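Local coordinates for glycosyl hydrolases family 2, sugar binding domain protein (Bacteroides uniformis str. 3978 T3 ii, PDB 6D1P) that is a beta-glucuronidase of glycoside hydrolase family 2 from a human gut bacterium, probably hydrolysing O-glycosidic bonds that join glucuronic acid to the rest of a glucuronide, at residues A[651-656]-A[692-697]. Numbering follows the deposited sequence.
Sequences EVELFV and TGYDGK
Two antiparallel strands of a five-stranded beta sheet pair here, Glu651 with Tyr694, Val652 with Gly693 and Glu653 with Thr692. Three backbone hydrogen bonds join them. Tyr694 N donates to Glu651 O (2.8 Å). Glu653 and Thr692 bond both ways, Glu653 N to Thr692 O (2.6 Å, 170° at the hydrogen) and Thr692 N to Glu653 O (2.7 Å). Between them, Val652 and Gly693 form a non-hydrogen-bonded pair, Val652 CA 4.0 Å from Gly693 CA. Val652 CG2 rests against that glycine, where a side chain would be tight.

On the face with Glu651, Glu653 and Thr692, the Tyr694 ring leans across to the other strand. Tyr694 CG lies beside its own backbone N (chi1 -49°) and anti to the carbonyl carbon; this puts CD2 3.6 Å from Glu651 O. The ring edge meets Glu653 CB, and OH gives a weak hydrogen bond to Glu653 OE2 (3.2 Å), the carboxylate and ring planes 51° apart. Arg663 makes a cation-pi contact with the ring. With an alanine here, Glu653 OE2 is likely to lose its weak bond and Arg663 its aromatic partner. Phe655 CE2 touches Thr692 OG1 (3.8 Å) at the ring edge; that hydroxyl is hydrogen-bonded to Asp701. Val652 and Leu654 pack on Trp678 across the other face, consistent with the immunoglobulin-like beta-sandwich of E-set domains, the clan of this DUF4982 region.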
loop_
_atom_site.group_PDB
_atom_site.type_symbol
_atom_site.label_atom_id
_atom_site.label_comp_id
_atom_site.label_asym_id
_atom_site.label_seq_id
_atom_site.Cartn_x
_atom_site.Cartn_y
_atom_site.Cartn_z
ATOM N N GLU A 651 -50.592 22.019 -12.252
ATOM C CA GLU A 651 -51.562 20.943 -12.119
ATOM C C GLU A 651 -50.954 19.649 -12.620
ATOM O O GLU A 651 -50.235 19.630 -13.624
ATOM C CB GLU A 651 -52.844 21.203 -12.912
ATOM C CG GLU A 651 -54.007 21.716 -12.090
ATOM C CD GLU A 651 -55.280 21.839 -12.925
ATOM O OE1 GLU A 651 -56.311 21.236 -12.543
ATOM O OE2 GLU A 651 -55.231 22.528 -13.976
ATOM N N VAL A 652 -51.280 18.568 -11.932
ATOM C CA VAL A 652 -50.748 17.251 -12.233
ATOM C C VAL A 652 -51.885 16.269 -12.089
ATOM O O VAL A 652 -52.605 16.293 -11.084
ATOM C CB VAL A 652 -49.586 16.858 -11.295
ATOM C CG1 VAL A 652 -49.240 15.388 -11.470
ATOM C CG2 VAL A 652 -48.385 17.750 -11.550
ATOM N N GLU A 653 -52.050 15.405 -13.079
ATOM C CA GLU A 653 -53.025 14.333 -13.002
ATOM C C GLU A 653 -52.309 12.991 -12.914
ATOM O O GLU A 653 -51.362 12.727 -13.669
ATOM C CB GLU A 653 -53.977 14.363 -14.198
ATOM C CG GLU A 653 -55.014 13.255 -14.136
ATOM C CD GLU A 653 -56.214 13.488 -15.045
ATOM O OE1 GLU A 653 -57.246 12.834 -14.770
ATOM O OE2 GLU A 653 -56.119 14.310 -16.001
ATOM N N LEU A 654 -52.776 12.152 -11.994
ATOM C CA LEU A 654 -52.236 10.825 -11.779
ATOM C C LEU A 654 -53.162 9.798 -12.407
ATOM O O LEU A 654 -54.389 9.930 -12.341
ATOM C CB LEU A 654 -52.081 10.539 -10.283
ATOM C CG LEU A 654 -51.272 9.284 -9.971
ATOM C CD1 LEU A 654 -49.802 9.525 -10.293
ATOM C CD2 LEU A 654 -51.469 8.842 -8.529
ATOM N N PHE A 655 -52.571 8.778 -13.019
ATOM C CA PHE A 655 -53.326 7.650 -13.541
ATOM C C PHE A 655 -52.726 6.380 -12.970
ATOM O O PHE A 655 -51.500 6.214 -12.976
ATOM C CB PHE A 655 -53.296 7.583 -15.072
ATOM C CG PHE A 655 -53.674 8.863 -15.764
ATOM C CD1 PHE A 655 -54.976 9.071 -16.206
ATOM C CD2 PHE A 655 -52.718 9.829 -16.031
ATOM C CE1 PHE A 655 -55.319 10.246 -16.869
ATOM C CE2 PHE A 655 -53.056 11.012 -16.685
ATOM C CZ PHE A 655 -54.359 11.215 -17.106
ATOM N N VAL A 656 -53.585 5.490 -12.488
ATOM C CA VAL A 656 -53.179 4.189 -11.982
ATOM C C VAL A 656 -53.907 3.119 -12.791
ATOM O O VAL A 656 -55.148 3.081 -12.810
ATOM C CB VAL A 656 -53.470 4.057 -10.483
ATOM C CG1 VAL A 656 -53.002 2.696 -9.969
ATOM C CG2 VAL A 656 -52.782 5.185 -9.747
ATOM N N THR A 692 -49.478 13.116 -15.607
ATOM C CA THR A 692 -49.368 14.194 -16.570
ATOM C C THR A 692 -49.482 15.522 -15.833
ATOM O O THR A 692 -50.402 15.733 -15.036
ATOM C CB THR A 692 -50.433 14.071 -17.666
ATOM O OG1 THR A 692 -50.241 12.834 -18.366
ATOM C CG2 THR A 692 -50.316 15.223 -18.648
ATOM N N GLY A 693 -48.518 16.391 -16.070
ATOM C CA GLY A 693 -48.511 17.716 -15.500
ATOM C C GLY A 693 -48.788 18.696 -16.615
ATOM O O GLY A 693 -48.402 18.474 -17.768
ATOM N N TYR A 694 -49.472 19.774 -16.268
ATOM C CA TYR A 694 -49.856 20.782 -17.235
ATOM C C TYR A 694 -49.198 22.086 -16.829
ATOM O O TYR A 694 -49.317 22.509 -15.673
ATOM C CB TYR A 694 -51.379 20.918 -17.292
ATOM C CG TYR A 694 -52.093 19.587 -17.439
ATOM C CD1 TYR A 694 -52.388 19.066 -18.705
ATOM C CD2 TYR A 694 -52.467 18.843 -16.314
ATOM C CE1 TYR A 694 -53.047 17.846 -18.850
ATOM C CE2 TYR A 694 -53.125 17.624 -16.447
ATOM C CZ TYR A 694 -53.416 17.127 -17.720
ATOM O OH TYR A 694 -54.073 15.913 -17.856
ATOM N N ASP A 695 -48.459 22.687 -17.757
ATOM C CA ASP A 695 -47.991 24.060 -17.604
ATOM C C ASP A 695 -48.427 24.790 -18.869
ATOM O O ASP A 695 -47.747 24.725 -19.901
ATOM C CB ASP A 695 -46.479 24.142 -17.385
ATOM C CG ASP A 695 -46.007 25.580 -17.121
ATOM O OD1 ASP A 695 -46.670 26.288 -16.326
ATOM O OD2 ASP A 695 -44.988 26.007 -17.712
ATOM N N GLY A 696 -49.570 25.468 -18.788
ATOM C CA GLY A 696 -50.160 26.074 -19.961
ATOM C C GLY A 696 -50.400 25.018 -21.015
ATOM O O GLY A 696 -51.220 24.116 -20.817
ATOM N N LYS A 697 -49.659 25.093 -22.119
ATOM C CA LYS A 697 -49.785 24.118 -23.192
ATOM C C LYS A 697 -48.753 22.994 -23.122
ATOM O O LYS A 697 -48.874 22.021 -23.878
ATOM C CB LYS A 697 -49.704 24.827 -24.545
ATOM C CG LYS A 697 -51.015 25.497 -24.944
ATOM C CD LYS A 697 -50.783 26.653 -25.893
ATOM C CE LYS A 697 -49.971 27.762 -25.241
ATOM N NZ LYS A 697 -48.855 28.173 -26.142
#